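Local coordinates for ABC transporter substrate binding protein (Ribose) (Agrobacterium vitis, PDB 5DKV), which binds the sugar alpha-D-tagatopyranose in its ligand pocket and probably delivers carbohydrate to an ABC transporter as its solute-binding component, at residues Phe270-His275 with Phe304-Lys309. Numbering follows the deposited sequence.
With T6T (alpha-D-tagatopyranose), chain E.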
loop_
_atom_site.group_PDB
_atom_site.type_symbol
_atom_site.label_atom_id
_atom_site.label_comp_id
_atom_site.label_asym_id
_atom_site.label_seq_id
_atom_site.Cartn_x
_atom_site.Cartn_y
_atom_site.Cartn_z
ATOM N N PHE A 270 14.189 -5.671 -8.055
ATOM C CA PHE A 270 13.047 -4.894 -8.505
ATOM C C PHE A 270 12.346 -4.255 -7.327
ATOM O O PHE A 270 12.199 -4.877 -6.278
ATOM C CB PHE A 270 12.031 -5.759 -9.270
ATOM C CG PHE A 270 12.593 -6.424 -10.485
ATOM C CD1 PHE A 270 12.665 -5.737 -11.674
ATOM C CD2 PHE A 270 13.033 -7.739 -10.439
ATOM C CE1 PHE A 270 13.169 -6.312 -12.790
ATOM C CE2 PHE A 270 13.562 -8.339 -11.560
ATOM C CZ PHE A 270 13.623 -7.636 -12.748
ATOM N N ALA A 271 11.902 -3.030 -7.526
ATOM C CA ALA A 271 10.974 -2.384 -6.614
ATOM C C ALA A 271 9.681 -2.154 -7.362
ATOM O O ALA A 271 9.681 -1.597 -8.455
ATOM C CB ALA A 271 11.546 -1.076 -6.083
ATOM N N ILE A 272 8.577 -2.615 -6.786
ATOM C CA ILE A 272 7.258 -2.424 -7.381
ATOM C C ILE A 272 6.593 -1.177 -6.762
ATOM O O ILE A 272 6.008 -1.241 -5.692
ATOM C CB ILE A 272 6.343 -3.666 -7.196
ATOM C CG1 ILE A 272 7.059 -4.983 -7.549
ATOM C CG2 ILE A 272 5.067 -3.485 -8.023
ATOM C CD1 ILE A 272 7.697 -4.994 -8.894
ATOM N N ALA A 273 6.749 -0.029 -7.423
ATOM C CA ALA A 273 6.179 1.245 -6.960
ATOM C C ALA A 273 4.674 1.265 -7.195
ATOM O O ALA A 273 4.204 1.040 -8.294
ATOM C CB ALA A 273 6.851 2.445 -7.675
ATOM N N GLN A 274 3.895 1.522 -6.155
ATOM C CA GLN A 274 2.537 1.945 -6.359
ATOM C C GLN A 274 2.570 3.395 -6.803
ATOM O O GLN A 274 3.641 3.984 -6.944
ATOM C CB GLN A 274 1.729 1.788 -5.077
ATOM C CG GLN A 274 1.715 0.354 -4.523
ATOM C CD GLN A 274 0.803 0.229 -3.336
ATOM O OE1 GLN A 274 -0.392 0.115 -3.507
ATOM N NE2 GLN A 274 1.365 0.262 -2.126
ATOM N N HIS A 275 1.381 3.952 -6.987
ATOM C CA HIS A 275 1.183 5.367 -7.346
ATOM C C HIS A 275 0.383 6.072 -6.259
ATOM O O HIS A 275 -0.752 6.456 -6.479
ATOM C CB HIS A 275 0.460 5.469 -8.676
ATOM C CG HIS A 275 1.275 5.006 -9.848
ATOM N ND1 HIS A 275 0.822 5.111 -11.146
ATOM C CD2 HIS A 275 2.496 4.425 -9.926
ATOM C CE1 HIS A 275 1.725 4.622 -11.973
ATOM N NE2 HIS A 275 2.752 4.197 -11.261
ATOM N N PHE A 304 1.113 0.452 -11.434
ATOM C CA PHE A 304 2.429 0.193 -10.879
ATOM C C PHE A 304 3.499 0.710 -11.827
ATOM O O PHE A 304 3.297 0.806 -13.044
ATOM C CB PHE A 304 2.660 -1.299 -10.652
ATOM C CG PHE A 304 1.651 -1.935 -9.782
ATOM C CD1 PHE A 304 1.649 -1.673 -8.431
ATOM C CD2 PHE A 304 0.718 -2.798 -10.299
ATOM C CE1 PHE A 304 0.722 -2.260 -7.609
ATOM C CE2 PHE A 304 -0.193 -3.386 -9.496
ATOM C CZ PHE A 304 -0.204 -3.116 -8.146
ATOM N N THR A 305 4.636 1.051 -11.239
ATOM C CA THR A 305 5.860 1.327 -11.973
ATOM C C THR A 305 6.912 0.360 -11.453
ATOM O O THR A 305 7.260 0.407 -10.273
ATOM C CB THR A 305 6.319 2.778 -11.789
ATOM O OG1 THR A 305 5.330 3.674 -12.314
ATOM C CG2 THR A 305 7.642 3.041 -12.504
ATOM N N VAL A 306 7.401 -0.515 -12.327
ATOM C CA VAL A 306 8.444 -1.476 -11.954
ATOM C C VAL A 306 9.811 -0.820 -12.158
ATOM O O VAL A 306 10.154 -0.411 -13.260
ATOM C CB VAL A 306 8.316 -2.763 -12.759
ATOM C CG1 VAL A 306 9.369 -3.785 -12.311
ATOM C CG2 VAL A 306 6.889 -3.351 -12.581
ATOM N N ILE A 307 10.557 -0.687 -11.063
ATOM C CA ILE A 307 11.834 0.006 -11.046
ATOM C C ILE A 307 12.953 -1.022 -10.927
ATOM O O ILE A 307 12.910 -1.923 -10.078
ATOM C CB ILE A 307 11.925 1.049 -9.878
ATOM C CG1 ILE A 307 10.704 1.968 -9.888
ATOM C CG2 ILE A 307 13.224 1.882 -10.005
ATOM C CD1 ILE A 307 10.670 2.987 -8.731
ATOM N N ASN A 308 13.942 -0.913 -11.809
ATOM C CA ASN A 308 15.099 -1.793 -11.773
ATOM C C ASN A 308 16.387 -0.970 -11.777
ATOM O O ASN A 308 16.338 0.256 -11.785
ATOM C CB ASN A 308 15.071 -2.759 -12.967
ATOM C CG ASN A 308 15.054 -2.033 -14.307
ATOM O OD1 ASN A 308 15.957 -1.265 -14.608
ATOM N ND2 ASN A 308 14.051 -2.305 -15.127
ATOM N N LYS A 309 17.531 -1.644 -11.791
ATOM C CA LYS A 309 18.837 -1.001 -11.753
ATOM C C LYS A 309 19.053 -0.011 -12.894
ATOM O O LYS A 309 19.731 0.992 -12.727
ATOM C CB LYS A 309 19.933 -2.079 -11.814
ATOM C CG LYS A 309 21.307 -1.648 -11.387
ATOM C CD LYS A 309 22.299 -2.801 -11.610
ATOM C CE LYS A 309 23.587 -2.649 -10.804
ATOM N NZ LYS A 309 24.207 -1.290 -10.900
HETATM O O3 T6T E . 2.235 -0.925 1.006
HETATM C C3 T6T E . 1.663 0.268 1.525
HETATM C C4 T6T E . 0.204 0.121 1.563
HETATM O O4 T6T E . -0.300 -0.071 0.190
HETATM C C5 T6T E . -0.180 -1.000 2.425
HETATM O O5 T6T E . -1.608 -1.089 2.574
HETATM C C6 T6T E . 0.341 -0.831 3.842
HETATM O O6 T6T E . 1.786 -0.640 3.801
HETATM C C2 T6T E . 2.161 0.487 2.966
HETATM O O2 T6T E . 1.591 1.686 3.433
HETATM C C1 T6T E . 3.631 0.512 3.119
HETATM O O1 T6T E . 4.219 1.535 2.381
#
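A271 and A273 pair with I307 and T305 as antiparallel hydrogen-bonded pairs, with I272 and V306 as the non-hydrogen-bonded pair between them. The two strand segments run at 159° with axes 4.8 Å apart. Four backbone bonds join them; the shortest include I307 N to A271 O at 2.9 Å. On the face of I272 and V306 the contact is apolar. The side chains of I272 and V306 run alongside each other, CD1 of I272 4.0 Å from CG1 of V306. With chi1 at -47°, I272 turns CG2 away from its own N, and this methyl comes to 3.9 Å from CD1 of the F304 ring. V306 CG1 also touches F270 CD1. The carbonyl oxygen of A273 meets the F304 ring at its edge. On the other face the methyl of A273 packs on I307 CD1. Past A273, H275 NE2 meets OG1 of the paired T305 in a 2.8 Å hydrogen bond. Q274 extends to the sugar, its NE2 giving O4 of the tagatopyranose a nearly straight bond of 2.9 Å (176°). The strand thus delivers Q274 to the sugar pocket, as in periplasmic binding proteins, where pocket residues come from strand ends. OE1 of Q274 is hydrogen-bonded to S140 and NE2 also to D254, fixing the amide's rotation, while H275 ND1 is hydrogen-bonded to E278 and its ring stacks with F320. Strand 270-273 sits between 299-307 and the parallel strand 249-253. Helix 142-156 covers the I272 and F304 side, helix 259-264 the A271 and I307 side, and H275 sits at the N-cap position of helix 276-291.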